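Local coordinates for protein aminotransferase, class IV (Brucella abortus, PDB 4TVI) that probably transfers the amino group of leucine, isoleucine and valine to 2-oxoglutarate, using pyridoxal 5'-phosphate as cofactor, at residues 53-58 / 127-132; 62-67 / 87-92; 160-165 / 202-207; 209-214 / 261-266. All coordinates share one frame; numbering follows the deposited sequence.

Contact 1. Residues 53-58 / 127-132; sequences AASQAT and WAEEGD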
loop_
_atom_site.group_PDB
_atom_site.type_symbol
_atom_site.label_atom_id
_atom_site.label_comp_id
_atom_site.label_asym_id
_atom_site.label_seq_id
_atom_site.Cartn_x
_atom_site.Cartn_y
_atom_site.Cartn_z
ATOM N N ALA A 53 -9.610 8.680 10.640
ATOM C CA ALA A 53 -10.319 8.668 9.369
ATOM C C ALA A 53 -9.684 9.640 8.386
ATOM O O ALA A 53 -9.804 9.474 7.171
ATOM C CB ALA A 53 -11.785 9.009 9.578
ATOM N N ALA A 54 -9.007 10.655 8.916
ATOM C CA ALA A 54 -8.365 11.662 8.083
ATOM C C ALA A 54 -6.852 11.673 8.254
ATOM O O ALA A 54 -6.191 12.623 7.845
ATOM C CB ALA A 54 -8.942 13.045 8.382
ATOM N N SER A 55 -6.305 10.634 8.881
ATOM C CA SER A 55 -4.856 10.466 8.944
ATOM C C SER A 55 -4.336 10.195 7.542
ATOM O O SER A 55 -4.950 9.443 6.794
ATOM C CB SER A 55 -4.458 9.320 9.886
ATOM O OG SER A 55 -4.828 9.594 11.224
ATOM N N GLN A 56 -3.217 10.821 7.182
ATOM C CA GLN A 56 -2.617 10.625 5.867
ATOM C C GLN A 56 -2.361 9.141 5.622
ATOM O O GLN A 56 -2.644 8.623 4.546
ATOM C CB GLN A 56 -1.310 11.420 5.747
ATOM C CG GLN A 56 -0.695 11.454 4.343
ATOM C CD GLN A 56 0.234 10.282 4.060
ATOM O OE1 GLN A 56 0.497 9.453 4.928
ATOM N NE2 GLN A 56 0.739 10.215 2.835
ATOM N N ALA A 57 -1.836 8.459 6.635
ATOM C CA ALA A 57 -1.475 7.053 6.498
ATOM C C ALA A 57 -2.688 6.178 6.215
ATOM O O ALA A 57 -2.586 5.149 5.548
ATOM C CB ALA A 57 -0.768 6.571 7.746
ATOM N N THR A 58 -3.842 6.592 6.717
ATOM C CA THR A 58 -5.032 5.766 6.624
ATOM C C THR A 58 -5.466 5.532 5.172
ATOM O O THR A 58 -5.747 4.397 4.776
ATOM C CB THR A 58 -6.183 6.391 7.428
ATOM O OG1 THR A 58 -5.807 6.457 8.813
ATOM C CG2 THR A 58 -7.452 5.566 7.290
ATOM N N TRP A 127 4.050 5.742 10.956
ATOM C CA TRP A 127 3.186 6.251 9.893
ATOM C C TRP A 127 3.079 7.776 9.956
ATOM O O TRP A 127 3.379 8.388 10.981
ATOM C CB TRP A 127 1.798 5.624 9.988
ATOM C CG TRP A 127 1.012 6.110 11.177
ATOM C CD1 TRP A 127 0.121 7.148 11.206
ATOM C CD2 TRP A 127 1.060 5.583 12.510
ATOM N NE1 TRP A 127 -0.393 7.293 12.474
ATOM C CE2 TRP A 127 0.169 6.347 13.294
ATOM C CE3 TRP A 127 1.770 4.541 13.117
ATOM C CZ2 TRP A 127 -0.037 6.097 14.651
ATOM C CZ3 TRP A 127 1.565 4.294 14.471
ATOM C CH2 TRP A 127 0.670 5.071 15.221
ATOM N N ALA A 128 2.634 8.388 8.867
ATOM C CA ALA A 128 2.450 9.837 8.846
ATOM C C ALA A 128 1.013 10.204 9.179
ATOM O O ALA A 128 0.078 9.619 8.635
ATOM C CB ALA A 128 2.838 10.409 7.494
ATOM N N GLU A 129 0.840 11.172 10.077
ATOM C CA GLU A 129 -0.494 11.669 10.399
ATOM C C GLU A 129 -0.979 12.700 9.377
ATOM O O GLU A 129 -2.179 12.812 9.131
ATOM C CB GLU A 129 -0.531 12.288 11.798
ATOM C CG GLU A 129 -0.659 11.286 12.924
ATOM C CD GLU A 129 -2.009 10.596 12.933
ATOM O OE1 GLU A 129 -2.992 11.197 12.442
ATOM O OE2 GLU A 129 -2.089 9.450 13.426
ATOM N N GLU A 130 -0.050 13.459 8.797
ATOM C CA GLU A 130 -0.396 14.536 7.870
ATOM C C GLU A 130 0.346 14.413 6.547
ATOM O O GLU A 130 1.410 13.795 6.475
ATOM C CB GLU A 130 -0.078 15.903 8.479
ATOM C CG GLU A 130 -0.549 16.112 9.901
ATOM C CD GLU A 130 -0.071 17.438 10.457
ATOM O OE1 GLU A 130 -0.309 18.478 9.804
ATOM O OE2 GLU A 130 0.560 17.439 11.534
ATOM N N GLY A 131 -0.213 15.023 5.508
ATOM C CA GLY A 131 0.469 15.121 4.234
ATOM C C GLY A 131 1.018 16.530 4.132
ATOM O O GLY A 131 0.605 17.410 4.894
ATOM N N ASP A 132 1.957 16.751 3.219
ATOM C CA ASP A 132 2.465 18.096 2.987
ATOM C C ASP A 132 1.540 18.836 2.029
ATOM O O ASP A 132 0.375 18.469 1.880
ATOM C CB ASP A 132 3.902 18.062 2.452
ATOM C CG ASP A 132 4.029 17.343 1.118
ATOM O OD1 ASP A 132 3.008 17.109 0.435
ATOM O OD2 ASP A 132 5.175 17.007 0.752
#
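S55 and E129 meet through their polar ends: S55 OG donates to E129 OE1 across 2.7 Å, on the syn side of the carboxylate. The CB of E129 points away from 53-58, yet the chain folds at chi2 (-68°) and brings the acid back to S55. Its other oxygen, OE2, takes the indole N-H of W127 (NE1 to OE2 2.9 Å); OE2 sits at the edge of the indole, in its plane, while the N-H comes in from above the carboxylate plane. Two main-chain bonds run beside this pair. Q56 N reaches E129 O at 3.0 Å, and A57 N reaches A128 O, also at 3.0 Å. The first turn of helix 56-60 thus hands two of its amide hydrogens to the carbonyls of A128 and E129, where strand 120-128 runs out, a clear case of helix-start N-H groups being satisfied by tertiary partners. The apolar contact beside them is A57 CB on W127 CB at 3.5 Å, and Q56 CB is in van der Waals contact with the E130 backbone.

Further out, Q56 is held at both ends of its amide, NE2 by V136 O and OE1 by S62 OG. S55 OG is also bonded to the backbone N of G52, and R49 of the second subunit forms a salt bridge with E129 OE2. E129 therefore collects a hydroxyl, an indole N-H and a guanidinium, a setting that would probably keep it ionised and that joins this corner of the fold to the dimer partner.

Contact 2. Residues 62-67 / 87-92; sequences SLVFDG and DSARAL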
loop_
_atom_site.group_PDB
_atom_site.type_symbol
_atom_site.label_atom_id
_atom_site.label_comp_id
_atom_site.label_asym_id
_atom_site.label_seq_id
_atom_site.Cartn_x
_atom_site.Cartn_y
_atom_site.Cartn_z
ATOM N N SER A 62 1.133 5.275 4.157
ATOM C CA SER A 62 2.537 5.466 4.519
ATOM C C SER A 62 3.055 4.601 5.683
ATOM O O SER A 62 4.221 4.713 6.053
ATOM C CB SER A 62 2.781 6.941 4.849
ATOM O OG SER A 62 1.983 7.354 5.950
ATOM N N LEU A 63 2.226 3.718 6.233
ATOM C CA LEU A 63 2.633 2.965 7.427
ATOM C C LEU A 63 3.665 1.873 7.132
ATOM O O LEU A 63 3.527 1.098 6.180
ATOM C CB LEU A 63 1.419 2.338 8.123
ATOM C CG LEU A 63 1.677 1.683 9.496
ATOM C CD1 LEU A 63 0.489 1.888 10.453
ATOM C CD2 LEU A 63 1.985 0.195 9.367
ATOM N N VAL A 64 4.701 1.825 7.964
ATOM C CA VAL A 64 5.678 0.745 7.924
ATOM C C VAL A 64 5.604 -0.042 9.221
ATOM O O VAL A 64 5.098 0.458 10.229
ATOM C CB VAL A 64 7.107 1.264 7.733
ATOM C CG1 VAL A 64 7.217 2.005 6.420
ATOM C CG2 VAL A 64 7.496 2.169 8.887
ATOM N N PHE A 65 6.121 -1.265 9.203
ATOM C CA PHE A 65 6.072 -2.114 10.381
ATOM C C PHE A 65 7.246 -3.080 10.405
ATOM O O PHE A 65 7.938 -3.252 9.405
ATOM C CB PHE A 65 4.753 -2.889 10.422
ATOM C CG PHE A 65 4.642 -3.955 9.368
ATOM C CD1 PHE A 65 4.266 -3.631 8.072
ATOM C CD2 PHE A 65 4.912 -5.282 9.672
ATOM C CE1 PHE A 65 4.161 -4.610 7.098
ATOM C CE2 PHE A 65 4.811 -6.267 8.704
ATOM C CZ PHE A 65 4.434 -5.932 7.414
ATOM N N ASP A 66 7.471 -3.708 11.553
ATOM C CA ASP A 66 8.408 -4.818 11.619
ATOM C C ASP A 66 7.824 -5.906 12.502
ATOM O O ASP A 66 6.650 -5.847 12.884
ATOM C CB ASP A 66 9.775 -4.365 12.128
ATOM C CG ASP A 66 10.917 -5.093 11.441
ATOM O OD1 ASP A 66 11.125 -6.287 11.743
ATOM O OD2 ASP A 66 11.597 -4.473 10.591
ATOM N N GLY A 67 8.623 -6.925 12.792
ATOM C CA GLY A 67 8.146 -8.020 13.610
ATOM C C GLY A 67 9.262 -8.710 14.356
ATOM O O GLY A 67 10.206 -9.204 13.740
ATOM N N ASP A 87 14.697 2.061 9.549
ATOM C CA ASP A 87 15.088 2.049 8.138
ATOM C C ASP A 87 13.869 2.134 7.225
ATOM O O ASP A 87 13.829 2.949 6.304
ATOM C CB ASP A 87 15.882 0.790 7.799
ATOM C CG ASP A 87 17.226 0.743 8.490
ATOM O OD1 ASP A 87 17.746 1.818 8.858
ATOM O OD2 ASP A 87 17.760 -0.374 8.662
ATOM N N SER A 88 12.879 1.286 7.488
ATOM C CA SER A 88 11.657 1.260 6.691
ATOM C C SER A 88 10.947 2.605 6.746
ATOM O O SER A 88 10.425 3.074 5.733
ATOM C CB SER A 88 10.710 0.161 7.175
ATOM O OG SER A 88 11.266 -1.131 6.976
ATOM N N ALA A 89 10.925 3.220 7.928
ATOM C CA ALA A 89 10.273 4.518 8.081
ATOM C C ALA A 89 10.915 5.551 7.162
ATOM O O ALA A 89 10.226 6.242 6.418
ATOM C CB ALA A 89 10.327 4.986 9.529
ATOM N N ARG A 90 12.239 5.640 7.206
ATOM C CA ARG A 90 12.954 6.590 6.363
ATOM C C ARG A 90 12.768 6.271 4.879
ATOM O O ARG A 90 12.661 7.182 4.055
ATOM C CB ARG A 90 14.443 6.620 6.730
ATOM C CG ARG A 90 14.720 7.361 8.044
ATOM C CD ARG A 90 16.207 7.489 8.327
ATOM N NE ARG A 90 16.764 6.241 8.829
ATOM C CZ ARG A 90 16.909 5.965 10.120
ATOM N NH1 ARG A 90 16.552 6.861 11.031
ATOM N NH2 ARG A 90 17.419 4.800 10.499
ATOM N N ALA A 91 12.684 4.986 4.548
ATOM C CA ALA A 91 12.480 4.569 3.160
ATOM C C ALA A 91 11.104 4.997 2.653
ATOM O O ALA A 91 10.869 5.057 1.447
ATOM C CB ALA A 91 12.649 3.064 3.024
ATOM N N LEU A 92 10.202 5.302 3.579
ATOM C CA LEU A 92 8.862 5.745 3.223
ATOM C C LEU A 92 8.679 7.250 3.437
ATOM O O LEU A 92 7.556 7.755 3.412
ATOM C CB LEU A 92 7.808 4.964 4.021
ATOM C CG LEU A 92 7.033 3.849 3.305
ATOM C CD1 LEU A 92 6.230 4.402 2.149
ATOM C CD2 LEU A 92 7.958 2.769 2.806
HETATM O O HOH W 1 10.511 -2.309 9.076
#
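A single water stands between D66 and S88, within bonding distance of three protein oxygens: F65 O at 2.8 Å, D66 OD2 at 2.9 Å and S88 OG at 2.5 Å, the last unusually short and so doubtful in detail. S88 OG in turn has the backbone N of the modified lysine at position 180, which carries the cofactor, as a partner, while D66 OD2 also forms a salt bridge with R84 and D66 OD1 bonds H81 as well as its own neighbour, G67 N. At the other end of the contact, S62 OG is bonded to Q56 OE1 and to A128 N.

The rest is apolar and centres on V64. Strand 64-70 is an outermost strand of the antiparallel sheet in this chain, and helix 78-91 packs on it with its last turn and with L92 just after it, the alpha/beta layering of the small domain in class IV aminotransferases. V64 presents both methyls to these residues. With CG1 lying anti to the carbonyl carbon (chi1 -61°), this methyl reaches S88 O at 3.5 Å and L92 CG at 3.6 Å, while CG2 rests on the main chain of A89, 3.7 Å from its N. The branch point itself meets S88, CB to CB at 3.8 Å. V64 and L92 run past each other in opposite directions, and L92 CD2 flanks the same CG1 methyl at 3.8 Å. Y126 of strand 120-128 touches both V64 and A89, and P186 of the second subunit packs on L92.

Contact 3. Residues 160-165 / 202-207; sequences FTITTT and NALVTD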
loop_
_atom_site.group_PDB
_atom_site.type_symbol
_atom_site.label_atom_id
_atom_site.label_comp_id
_atom_site.label_asym_id
_atom_site.label_seq_id
_atom_site.Cartn_x
_atom_site.Cartn_y
_atom_site.Cartn_z
ATOM N N PHE A 160 3.648 -26.179 5.542
ATOM C CA PHE A 160 2.616 -25.783 4.586
ATOM C C PHE A 160 2.993 -26.098 3.139
ATOM O O PHE A 160 4.145 -26.412 2.835
ATOM C CB PHE A 160 2.292 -24.291 4.732
ATOM C CG PHE A 160 3.459 -23.378 4.475
ATOM C CD1 PHE A 160 4.317 -23.025 5.503
ATOM C CD2 PHE A 160 3.684 -22.851 3.213
ATOM C CE1 PHE A 160 5.387 -22.173 5.272
ATOM C CE2 PHE A 160 4.751 -22.000 2.975
ATOM C CZ PHE A 160 5.605 -21.664 4.005
ATOM N N THR A 161 2.005 -26.010 2.254
ATOM C CA THR A 161 2.189 -26.329 0.846
ATOM C C THR A 161 2.270 -25.070 -0.007
ATOM O O THR A 161 1.777 -24.006 0.382
ATOM C CB THR A 161 1.042 -27.206 0.318
ATOM O OG1 THR A 161 -0.193 -26.481 0.399
ATOM C CG2 THR A 161 0.938 -28.491 1.131
ATOM N N ILE A 162 2.892 -25.196 -1.175
ATOM C CA ILE A 162 3.003 -24.071 -2.094
ATOM C C ILE A 162 2.561 -24.423 -3.507
ATOM O O ILE A 162 2.554 -25.587 -3.913
ATOM C CB ILE A 162 4.448 -23.523 -2.170
ATOM C CG1 ILE A 162 5.426 -24.636 -2.549
ATOM C CG2 ILE A 162 4.860 -22.893 -0.846
ATOM C CD1 ILE A 162 6.842 -24.143 -2.773
ATOM N N THR A 163 2.194 -23.387 -4.249
ATOM C CA THR A 163 1.915 -23.495 -5.671
ATOM C C THR A 163 2.469 -22.229 -6.303
ATOM O O THR A 163 3.025 -21.376 -5.609
ATOM C CB THR A 163 0.403 -23.639 -5.967
ATOM O OG1 THR A 163 0.188 -23.754 -7.383
ATOM C CG2 THR A 163 -0.350 -22.434 -5.441
ATOM N N THR A 164 2.338 -22.109 -7.615
ATOM C CA THR A 164 2.765 -20.901 -8.296
ATOM C C THR A 164 1.657 -19.867 -8.238
ATOM O O THR A 164 0.515 -20.189 -7.906
ATOM C CB THR A 164 3.140 -21.174 -9.755
ATOM O OG1 THR A 164 2.058 -21.851 -10.399
ATOM C CG2 THR A 164 4.387 -22.045 -9.824
ATOM N N THR A 165 1.996 -18.625 -8.564
ATOM C CA THR A 165 1.007 -17.561 -8.624
ATOM C C THR A 165 1.153 -16.781 -9.926
ATOM O O THR A 165 2.243 -16.696 -10.496
ATOM C CB THR A 165 1.129 -16.601 -7.426
ATOM O OG1 THR A 165 0.220 -15.507 -7.601
ATOM C CG2 THR A 165 2.554 -16.064 -7.306
ATOM N N ASN A 202 0.099 -21.413 0.374
ATOM C CA ASN A 202 0.990 -20.309 0.073
ATOM C C ASN A 202 1.461 -20.384 -1.370
ATOM O O ASN A 202 1.156 -21.347 -2.080
ATOM C CB ASN A 202 2.178 -20.330 1.048
ATOM C CG ASN A 202 2.788 -18.957 1.272
ATOM O OD1 ASN A 202 2.900 -18.154 0.351
ATOM N ND2 ASN A 202 3.165 -18.676 2.516
ATOM N N ALA A 203 2.193 -19.366 -1.806
ATOM C CA ALA A 203 2.661 -19.309 -3.183
ATOM C C ALA A 203 4.173 -19.128 -3.243
ATOM O O ALA A 203 4.756 -18.456 -2.395
ATOM C CB ALA A 203 1.961 -18.187 -3.934
ATOM N N LEU A 204 4.805 -19.748 -4.234
ATOM C CA LEU A 204 6.211 -19.494 -4.519
ATOM C C LEU A 204 6.280 -18.377 -5.558
ATOM O O LEU A 204 5.860 -18.552 -6.709
ATOM C CB LEU A 204 6.913 -20.763 -5.008
ATOM C CG LEU A 204 8.437 -20.686 -5.132
ATOM C CD1 LEU A 204 9.103 -20.394 -3.771
ATOM C CD2 LEU A 204 9.018 -21.954 -5.777
ATOM N N VAL A 205 6.795 -17.225 -5.143
ATOM C CA VAL A 205 6.670 -15.997 -5.921
ATOM C C VAL A 205 7.949 -15.644 -6.679
ATOM O O VAL A 205 9.053 -15.750 -6.137
ATOM C CB VAL A 205 6.289 -14.814 -5.010
ATOM C CG1 VAL A 205 5.879 -13.611 -5.840
ATOM C CG2 VAL A 205 5.162 -15.219 -4.061
ATOM N N THR A 206 7.795 -15.225 -7.933
ATOM C CA THR A 206 8.938 -14.803 -8.733
ATOM C C THR A 206 8.970 -13.289 -8.881
ATOM O O THR A 206 7.967 -12.609 -8.639
ATOM C CB THR A 206 8.925 -15.431 -10.135
ATOM O OG1 THR A 206 7.847 -14.880 -10.900
ATOM C CG2 THR A 206 8.778 -16.945 -10.043
ATOM N N ASP A 207 10.137 -12.760 -9.235
ATOM C CA ASP A 207 10.262 -11.353 -9.597
ATOM C C ASP A 207 9.908 -11.202 -11.079
ATOM O O ASP A 207 9.531 -12.177 -11.729
ATOM C CB ASP A 207 11.669 -10.823 -9.292
ATOM C CG ASP A 207 12.769 -11.634 -9.964
ATOM O OD1 ASP A 207 12.535 -12.179 -11.060
ATOM O OD2 ASP A 207 13.877 -11.722 -9.390
HETATM O O HOH W 2 4.847 -18.069 -9.144
#
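Strands 160-164 and 202-206 run parallel with a marked twist, their axes 46° apart and 4.3 Å at closest approach, and T163 straddles A203 by accepting from L204 N (to T163 O, 2.8 Å) and donating to N202 O. With helix 185-198 in the connection they form a beta-alpha-beta crossover, and the connection also contains the cofactor-bearing residue at position 180. The bond from N202 N to T161 O is weak, and CA-H groups of I162 and A203 add contacts to the facing carbonyls.

F160 points toward the other strand, and N202 CB lies obliquely against its ring, 3.6 Å from CE2, with the amide and ring planes 31° apart. The amide is held at both ends: N202 OD1 takes A203 N in the carbonyl plane on a lone pair, and A216 N bonds the same oxygen, while ND2 goes to T217. On the face shared by I162, N202 and L204, I162 CD1 touches L204 CB at 4.1 Å. T165, also directed at the other strand, meets A203 CB with its CB at 3.9 Å, its hydroxyl turned to E194 of the crossover helix. Where the strands drift apart, a water takes T165 N at 3.0 Å and donates to L204 O at 2.7 Å.

Contact 4. Residues 209-214 / 261-266; sequences LGNVAE and TLKIED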
loop_
_atom_site.group_PDB
_atom_site.type_symbol
_atom_site.label_atom_id
_atom_site.label_comp_id
_atom_site.label_asym_id
_atom_site.label_seq_id
_atom_site.Cartn_x
_atom_site.Cartn_y
_atom_site.Cartn_z
ATOM N N LEU A 209 11.738 -10.862 -13.565
ATOM C CA LEU A 209 12.636 -11.648 -14.404
ATOM C C LEU A 209 12.245 -13.122 -14.450
ATOM O O LEU A 209 12.790 -13.888 -15.233
ATOM C CB LEU A 209 14.077 -11.515 -13.906
ATOM C CG LEU A 209 14.680 -10.114 -13.956
ATOM C CD1 LEU A 209 16.139 -10.144 -13.541
ATOM C CD2 LEU A 209 14.547 -9.570 -15.364
ATOM N N GLY A 210 11.308 -13.522 -13.601
ATOM C CA GLY A 210 10.881 -14.909 -13.568
ATOM C C GLY A 210 11.739 -15.744 -12.630
ATOM O O GLY A 210 11.653 -16.972 -12.618
ATOM N N ASN A 211 12.562 -15.082 -11.826
ATOM C CA ASN A 211 13.377 -15.792 -10.852
ATOM C C ASN A 211 12.702 -15.790 -9.486
ATOM O O ASN A 211 12.114 -14.785 -9.082
ATOM C CB ASN A 211 14.762 -15.161 -10.764
ATOM C CG ASN A 211 15.518 -15.258 -12.069
ATOM O OD1 ASN A 211 15.510 -16.300 -12.717
ATOM N ND2 ASN A 211 16.184 -14.175 -12.458
ATOM N N VAL A 212 12.781 -16.919 -8.785
ATOM C CA VAL A 212 12.157 -17.050 -7.476
ATOM C C VAL A 212 12.697 -15.996 -6.524
ATOM O O VAL A 212 13.906 -15.770 -6.461
ATOM C CB VAL A 212 12.377 -18.452 -6.874
ATOM C CG1 VAL A 212 11.794 -18.526 -5.474
ATOM C CG2 VAL A 212 11.746 -19.511 -7.762
ATOM N N ALA A 213 11.785 -15.342 -5.808
ATOM C CA ALA A 213 12.142 -14.347 -4.813
ATOM C C ALA A 213 11.942 -14.892 -3.401
ATOM O O ALA A 213 12.846 -14.848 -2.575
ATOM C CB ALA A 213 11.317 -13.083 -5.011
ATOM N N GLU A 214 10.740 -15.393 -3.137
ATOM C CA GLU A 214 10.355 -15.851 -1.807
ATOM C C GLU A 214 8.958 -16.437 -1.887
ATOM O O GLU A 214 8.423 -16.614 -2.983
ATOM C CB GLU A 214 10.395 -14.705 -0.790
ATOM C CG GLU A 214 9.579 -13.483 -1.210
ATOM C CD GLU A 214 9.434 -12.466 -0.094
ATOM O OE1 GLU A 214 9.961 -12.721 1.007
ATOM O OE2 GLU A 214 8.801 -11.411 -0.317
ATOM N N THR A 261 20.811 -17.099 -8.065
ATOM C CA THR A 261 19.576 -16.923 -8.812
ATOM C C THR A 261 18.904 -18.282 -8.974
ATOM O O THR A 261 19.505 -19.224 -9.486
ATOM C CB THR A 261 19.835 -16.285 -10.186
ATOM O OG1 THR A 261 20.389 -14.974 -10.010
ATOM C CG2 THR A 261 18.544 -16.196 -11.000
ATOM N N LEU A 262 17.664 -18.389 -8.511
ATOM C CA LEU A 262 16.933 -19.646 -8.596
ATOM C C LEU A 262 15.644 -19.500 -9.400
ATOM O O LEU A 262 14.957 -18.481 -9.318
ATOM C CB LEU A 262 16.616 -20.174 -7.196
ATOM C CG LEU A 262 17.799 -20.490 -6.280
ATOM C CD1 LEU A 262 17.308 -20.716 -4.854
ATOM C CD2 LEU A 262 18.585 -21.700 -6.779
ATOM N N LYS A 263 15.327 -20.523 -10.183
ATOM C CA LYS A 263 14.084 -20.554 -10.934
ATOM C C LYS A 263 13.107 -21.549 -10.316
ATOM O O LYS A 263 13.467 -22.292 -9.404
ATOM C CB LYS A 263 14.355 -20.905 -12.403
ATOM C CG LYS A 263 15.095 -19.808 -13.161
ATOM C CD LYS A 263 15.181 -20.098 -14.654
ATOM C CE LYS A 263 13.800 -20.299 -15.256
ATOM N NZ LYS A 263 12.887 -19.153 -14.966
ATOM N N ILE A 264 11.873 -21.549 -10.812
ATOM C CA ILE A 264 10.850 -22.477 -10.343
ATOM C C ILE A 264 11.348 -23.907 -10.494
ATOM O O ILE A 264 11.134 -24.749 -9.619
ATOM C CB ILE A 264 9.521 -22.309 -11.114
ATOM C CG1 ILE A 264 8.870 -20.958 -10.791
ATOM C CG2 ILE A 264 8.561 -23.443 -10.775
ATOM C CD1 ILE A 264 8.433 -20.819 -9.346
ATOM N N GLU A 265 12.031 -24.162 -11.607
ATOM C CA GLU A 265 12.615 -25.467 -11.886
ATOM C C GLU A 265 13.524 -25.963 -10.765
ATOM O O GLU A 265 13.513 -27.145 -10.442
ATOM C CB GLU A 265 13.394 -25.421 -13.209
ATOM C CG GLU A 265 12.519 -25.347 -14.467
ATOM C CD GLU A 265 11.892 -23.974 -14.720
ATOM O OE1 GLU A 265 12.028 -23.059 -13.876
ATOM O OE2 GLU A 265 11.247 -23.814 -15.777
ATOM N N ASP A 266 14.289 -25.060 -10.158
ATOM C CA ASP A 266 15.178 -25.436 -9.053
ATOM C C ASP A 266 14.398 -25.998 -7.874
ATOM O O ASP A 266 14.825 -26.959 -7.240
ATOM C CB ASP A 266 16.015 -24.236 -8.596
ATOM C CG ASP A 266 17.053 -23.833 -9.622
ATOM O OD1 ASP A 266 17.965 -24.647 -9.880
ATOM O OD2 ASP A 266 16.943 -22.724 -10.190
HETATM O O HOH W 3 11.144 -19.583 -12.664
HETATM O O HOH W 4 16.505 -16.380 -7.432
#
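N211 and T261 lie close together, the threonine CG2 methyl placed over the asparagine amide, 3.3 Å from N211 CG and nearly as near to both OD1 and ND2. The pose owes much to T261, whose methyl stands anti to the backbone N and is thereby aimed at the amide. N211 OD1 also touches K263 CG at 3.6 Å.

The K263 chain is bent. Its CB points away, but turns at chi3 and chi4 (56° and 54°) curl the ammonium back toward G210. A water links the two: it donates to G210 O at 2.7 Å and accepts from K263 NZ and from I264 N (2.8 Å), an amide in the first turn of helix 264-268. V212 CG2 touches both K263 C at 3.5 Å and I264 CD1 at 3.9 Å. Alongside, V212 N donates to L262 O at 2.7 Å, and a second water joins V212 O to L262 N.

D266 acts at the helix start, where its OD2 uses its anti lone pair for K263 N, the N-cap residue, forming one half of a capping box; its other oxygen goes to R224. Strand 212-215 then carries E214 beside the cofactor ring. In this example, the single direct hydrogen bond between the segments, V212 N to L262 O, is supplemented by two waters that join backbone groups of both, and the lysine charge probably strengthens the water's bond on G210 O.

How the contacts relate
Following the chain from the N terminus, contact 1 ties the start of helix 56-60 to the end of strand 120-128 and closes a long loop. Contact 2 is nested inside it, fastening strand 64-70, which neighbours 120-128 in the five-stranded sheet, to helix 78-91. The two touch, and both meet the second subunit. Contact 3 opens after they have closed; its loop holds helix 185-198 and the cofactor-bearing residue 180. Contact 4 follows in series, joining strand 212-215 to helix 264-268. Contacts 3 and 4 share a sheet, 202-206 pairing with 212-215, while contacts 2 and 3 are about 25 Å apart, centre to centre.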